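Local structure of acyl-coenzyme A oxidase 1 (Yarrowia lipolytica, 5Y9D) at residues K594-L598 with L632-V636; V47-N52 with Y369-M373. The protein uses FAD to oxidise a saturated acyl-CoA to the (2E)-enoyl-CoA, with oxygen reduced to hydrogen peroxide, in peroxisomal fatty acid beta-oxidation. All coordinates share one frame; numbering follows the deposited sequence.

Interaction 2 brings together parts of the chain that are far apart in sequence: helix 44-52 of the N-terminal region lies against helix 355-391 of the C-alpha1 region, with more than 300 residues between them. Interaction 1 comes after it along the chain and is more local, pairing helices 589-606 and 619-637 of the C-terminal region. The two centres are about 16 Å apart. They meet directly, for L595 CD1 of interaction 1 packs 3.9 Å from Y369 CD2 of interaction 2. Helix 355-391 is the common element, since it also receives C633 and V636, and through it the N-terminal, C-alpha1 and C-terminal regions share one helical core.

Interaction 1 (K594-L598 with L632-V636)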
# COMPACT_ATOMS: atom_id res chain seq x y z
N LYS A 594 21.43 -13.14 15.40
CA LYS A 594 20.74 -11.93 15.88
C LYS A 594 19.50 -11.61 15.05
O LYS A 594 18.42 -11.36 15.60
CB LYS A 594 21.68 -10.73 15.92
CG LYS A 594 22.90 -10.99 16.78
CD LYS A 594 23.21 -9.84 17.74
CE LYS A 594 24.25 -10.25 18.77
NZ LYS A 594 23.80 -9.90 20.14
N LEU A 595 19.64 -11.65 13.73
CA LEU A 595 18.51 -11.44 12.83
C LEU A 595 17.36 -12.43 13.11
O LEU A 595 16.22 -12.01 13.20
CB LEU A 595 18.93 -11.57 11.36
CG LEU A 595 19.76 -10.45 10.77
CD1 LEU A 595 20.31 -10.87 9.42
CD2 LEU A 595 18.92 -9.18 10.65
N ALA A 596 17.68 -13.73 13.22
CA ALA A 596 16.67 -14.76 13.54
C ALA A 596 15.87 -14.45 14.78
O ALA A 596 14.64 -14.44 14.73
CB ALA A 596 17.31 -16.12 13.72
N ASN A 597 16.55 -14.18 15.90
CA ASN A 597 15.85 -13.97 17.15
C ASN A 597 15.05 -12.70 17.12
O ASN A 597 13.99 -12.61 17.75
CB ASN A 597 16.80 -13.87 18.33
CG ASN A 597 17.67 -15.09 18.48
OD1 ASN A 597 17.26 -16.21 18.15
ND2 ASN A 597 18.88 -14.88 18.99
N LEU A 598 15.59 -11.70 16.43
CA LEU A 598 14.87 -10.48 16.20
C LEU A 598 13.56 -10.76 15.46
O LEU A 598 12.49 -10.32 15.88
CB LEU A 598 15.75 -9.52 15.41
CG LEU A 598 15.07 -8.23 14.96
CD1 LEU A 598 14.44 -7.49 16.12
CD2 LEU A 598 16.10 -7.35 14.27
N LEU A 632 18.36 -6.29 20.25
CA LEU A 632 18.67 -7.01 19.01
C LEU A 632 18.81 -6.04 17.82
O LEU A 632 19.66 -6.24 16.93
CB LEU A 632 17.58 -8.06 18.75
CG LEU A 632 17.73 -9.30 19.65
CD1 LEU A 632 16.50 -10.17 19.63
CD2 LEU A 632 18.92 -10.15 19.22
N CYS A 633 17.98 -4.99 17.84
CA CYS A 633 17.97 -3.95 16.82
C CYS A 633 19.31 -3.22 16.87
O CYS A 633 20.00 -3.07 15.86
CB CYS A 633 16.82 -2.97 17.06
SG CYS A 633 15.14 -3.46 16.54
N VAL A 634 19.67 -2.78 18.07
CA VAL A 634 20.91 -2.05 18.26
C VAL A 634 22.08 -2.88 17.77
O VAL A 634 22.98 -2.38 17.10
CB VAL A 634 21.13 -1.68 19.75
CG1 VAL A 634 22.52 -1.11 19.98
CG2 VAL A 634 20.08 -0.67 20.21
N ALA A 635 22.07 -4.16 18.08
CA ALA A 635 23.15 -5.02 17.59
C ALA A 635 23.12 -5.21 16.06
O ALA A 635 24.15 -5.25 15.41
CB ALA A 635 23.11 -6.36 18.29
N VAL A 636 21.93 -5.36 15.49
CA VAL A 636 21.82 -5.51 14.03
C VAL A 636 22.11 -4.20 13.30
O VAL A 636 22.67 -4.21 12.20
CB VAL A 636 20.44 -6.03 13.65
CG1 VAL A 636 20.08 -5.64 12.25
CG2 VAL A 636 20.41 -7.55 13.84
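L632 and L598 form the middle of a largely apolar seam between helices 589-606 and 619-637. Their side chains run side by side but point opposite ways, with L632 CB 4.1 Å from L598 CB. The two methyls of L632 reach further, onto the backbone of the facing helix: CD1 lies 3.7 Å from L598 N and also touches N597 CB, while CD2 lies 3.8 Å from K594 O. Both are van der Waals contacts of methyl groups; K594 O and L598 N are paired with each other by the hydrogen bond of their own helix. L598 extends away from its backbone N (chi1 173°), which carries CD1 to within 4.1 Å of C633 SG.

The second apolar group gathers round V636. Its CG2 is 3.9 Å from L595 CD2, the two side chains lying nearly perpendicular, and the same methyl reaches K594 CB and, more loosely, L598 CD2. The short helix segments run roughly antiparallel, 149° between their N-to-C directions, with their axes 9.6 Å apart. This is side-by-side helix packing within the C-terminal, all-helical part of the acyl-CoA oxidase fold, and helix 355-391 adjoins it, meeting C633 through Q358 and V636 through L362.

At the exposed margin the contact is made by the aliphatic part of a lysine. K594 bends at chi2 (-133°) and lays its chain beside A635, with CD 3.5 Å from A635 CB; the amino end passes the same methyl at a longer distance.

No hydrogen bond spans the two segments. N597 OD1 is hydrogen-bonded to Y578 OH of helix 558-581, and toward L632 the residue presents its CB.

Interaction 2 (V47-N52 with Y369-M373); sequences VTNFLN and YAMKM
The carbonyl oxygen of L51, in the last turn of helix 44-52, accepts a hydrogen bond of 2.7 Å from K372 NZ. The amine lies well above the carbonyl plane, and the C=O...N angle is 131°. K372 starts out extended from its backbone N (chi1 -174°) and then bends at chi2 and chi4, which curls the chain round L51 O: CG and CE each come to 3.4 Å from that oxygen. N52 OD1 stands further from the amine, at 3.5 Å, while N52 ND2 is held by T58. Because L51 O lies at the C-terminal end of helix 44-52, the positive charge of K372 probably also interacts favourably with the helix dipole.

The side chain of the same L51 is flanked by Y369 and M373. Its CD2 lies 3.8 Å from Y369 CD2 and also meets M373 CE. The contact joins the N-terminal helical region to the C-alpha1 region of the acyl-CoA oxidase fold, the short helix segments inclined at 40° to each other.

M373 makes a Met-aromatic contact with F50: SD is 5.1 Å from the ring centroid in an oblique approach, and the terminal methyl CE comes to 3.6 Å from F50 CE2. V47 meets the tyrosine ring at its edge, in the ring plane, with CG1 3.5 Å from Y369 OH. The hydroxyl has a weak hydrogen bond with L643 O, while F647, whose ring meets that of Y369 at an intermediate tilt, also packs against L51.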
# COMPACT_ATOMS: atom_id res chain seq x y z
N VAL A 47 28.07 -13.96 3.72
CA VAL A 47 26.62 -13.84 3.90
C VAL A 47 25.87 -14.00 2.57
O VAL A 47 24.84 -14.65 2.53
CB VAL A 47 26.18 -12.51 4.55
CG1 VAL A 47 24.70 -12.55 4.89
CG2 VAL A 47 26.97 -12.24 5.82
N THR A 48 26.40 -13.41 1.50
CA THR A 48 25.81 -13.53 0.16
C THR A 48 25.73 -15.02 -0.25
O THR A 48 24.71 -15.48 -0.73
CB THR A 48 26.61 -12.68 -0.89
OG1 THR A 48 26.70 -11.31 -0.44
CG2 THR A 48 25.91 -12.67 -2.22
N ASN A 49 26.80 -15.76 0.02
CA ASN A 49 26.86 -17.22 -0.21
C ASN A 49 25.90 -18.00 0.66
O ASN A 49 25.27 -18.94 0.21
CB ASN A 49 28.30 -17.70 0.00
CG ASN A 49 29.21 -17.23 -1.10
OD1 ASN A 49 28.75 -16.81 -2.19
ND2 ASN A 49 30.52 -17.29 -0.85
N PHE A 50 25.75 -17.58 1.90
CA PHE A 50 24.75 -18.17 2.75
C PHE A 50 23.34 -17.96 2.20
O PHE A 50 22.52 -18.86 2.26
CB PHE A 50 24.85 -17.54 4.12
CG PHE A 50 23.70 -17.85 5.00
CD1 PHE A 50 23.70 -19.00 5.76
CD2 PHE A 50 22.62 -16.99 5.06
CE1 PHE A 50 22.63 -19.29 6.59
CE2 PHE A 50 21.54 -17.29 5.87
CZ PHE A 50 21.55 -18.44 6.64
N LEU A 51 23.05 -16.77 1.69
CA LEU A 51 21.74 -16.49 1.11
C LEU A 51 21.49 -17.23 -0.19
O LEU A 51 20.38 -17.61 -0.46
CB LEU A 51 21.54 -15.01 0.87
CG LEU A 51 21.31 -14.17 2.12
CD1 LEU A 51 21.41 -12.71 1.75
CD2 LEU A 51 19.95 -14.50 2.72
N ASN A 52 22.52 -17.47 -0.99
CA ASN A 52 22.31 -18.14 -2.27
C ASN A 52 22.47 -19.65 -2.25
O ASN A 52 22.20 -20.30 -3.26
CB ASN A 52 23.27 -17.57 -3.32
CG ASN A 52 22.94 -16.15 -3.66
OD1 ASN A 52 21.79 -15.78 -3.65
ND2 ASN A 52 23.97 -15.33 -3.94
N TYR A 369 15.37 -11.69 5.15
CA TYR A 369 16.35 -12.83 5.16
C TYR A 369 15.60 -14.15 5.27
O TYR A 369 15.94 -15.11 4.58
CB TYR A 369 17.38 -12.76 6.33
CG TYR A 369 18.69 -12.03 6.04
CD1 TYR A 369 18.72 -10.68 5.78
CD2 TYR A 369 19.89 -12.70 6.02
CE1 TYR A 369 19.91 -10.02 5.51
CE2 TYR A 369 21.09 -12.05 5.74
CZ TYR A 369 21.10 -10.71 5.52
OH TYR A 369 22.28 -10.05 5.27
N ALA A 370 14.56 -14.19 6.11
CA ALA A 370 13.75 -15.40 6.31
C ALA A 370 12.97 -15.78 5.07
O ALA A 370 12.81 -16.96 4.72
CB ALA A 370 12.78 -15.23 7.48
N MET A 371 12.46 -14.78 4.36
CA MET A 371 11.77 -15.13 3.13
C MET A 371 12.59 -16.02 2.21
O MET A 371 12.05 -16.96 1.65
CB MET A 371 11.31 -13.89 2.41
CG MET A 371 10.10 -13.26 3.08
SD MET A 371 9.89 -11.74 2.20
CE MET A 371 8.39 -11.11 2.92
N LYS A 372 13.90 -15.77 2.10
CA LYS A 372 14.78 -16.59 1.25
C LYS A 372 14.87 -18.04 1.68
O LYS A 372 14.91 -18.93 0.83
CB LYS A 372 16.20 -16.01 1.17
CG LYS A 372 17.14 -16.70 0.19
CD LYS A 372 16.60 -16.65 -1.24
CE LYS A 372 17.39 -17.56 -2.16
NZ LYS A 372 18.69 -16.97 -2.53
N MET A 373 14.94 -18.26 2.99
CA MET A 373 14.85 -19.63 3.55
C MET A 373 13.56 -20.33 3.05
O MET A 373 13.62 -21.43 2.47
CB MET A 373 14.91 -19.61 5.08
CG MET A 373 15.93 -18.64 5.69
SD MET A 373 17.61 -18.92 5.10
CE MET A 373 18.11 -17.25 4.72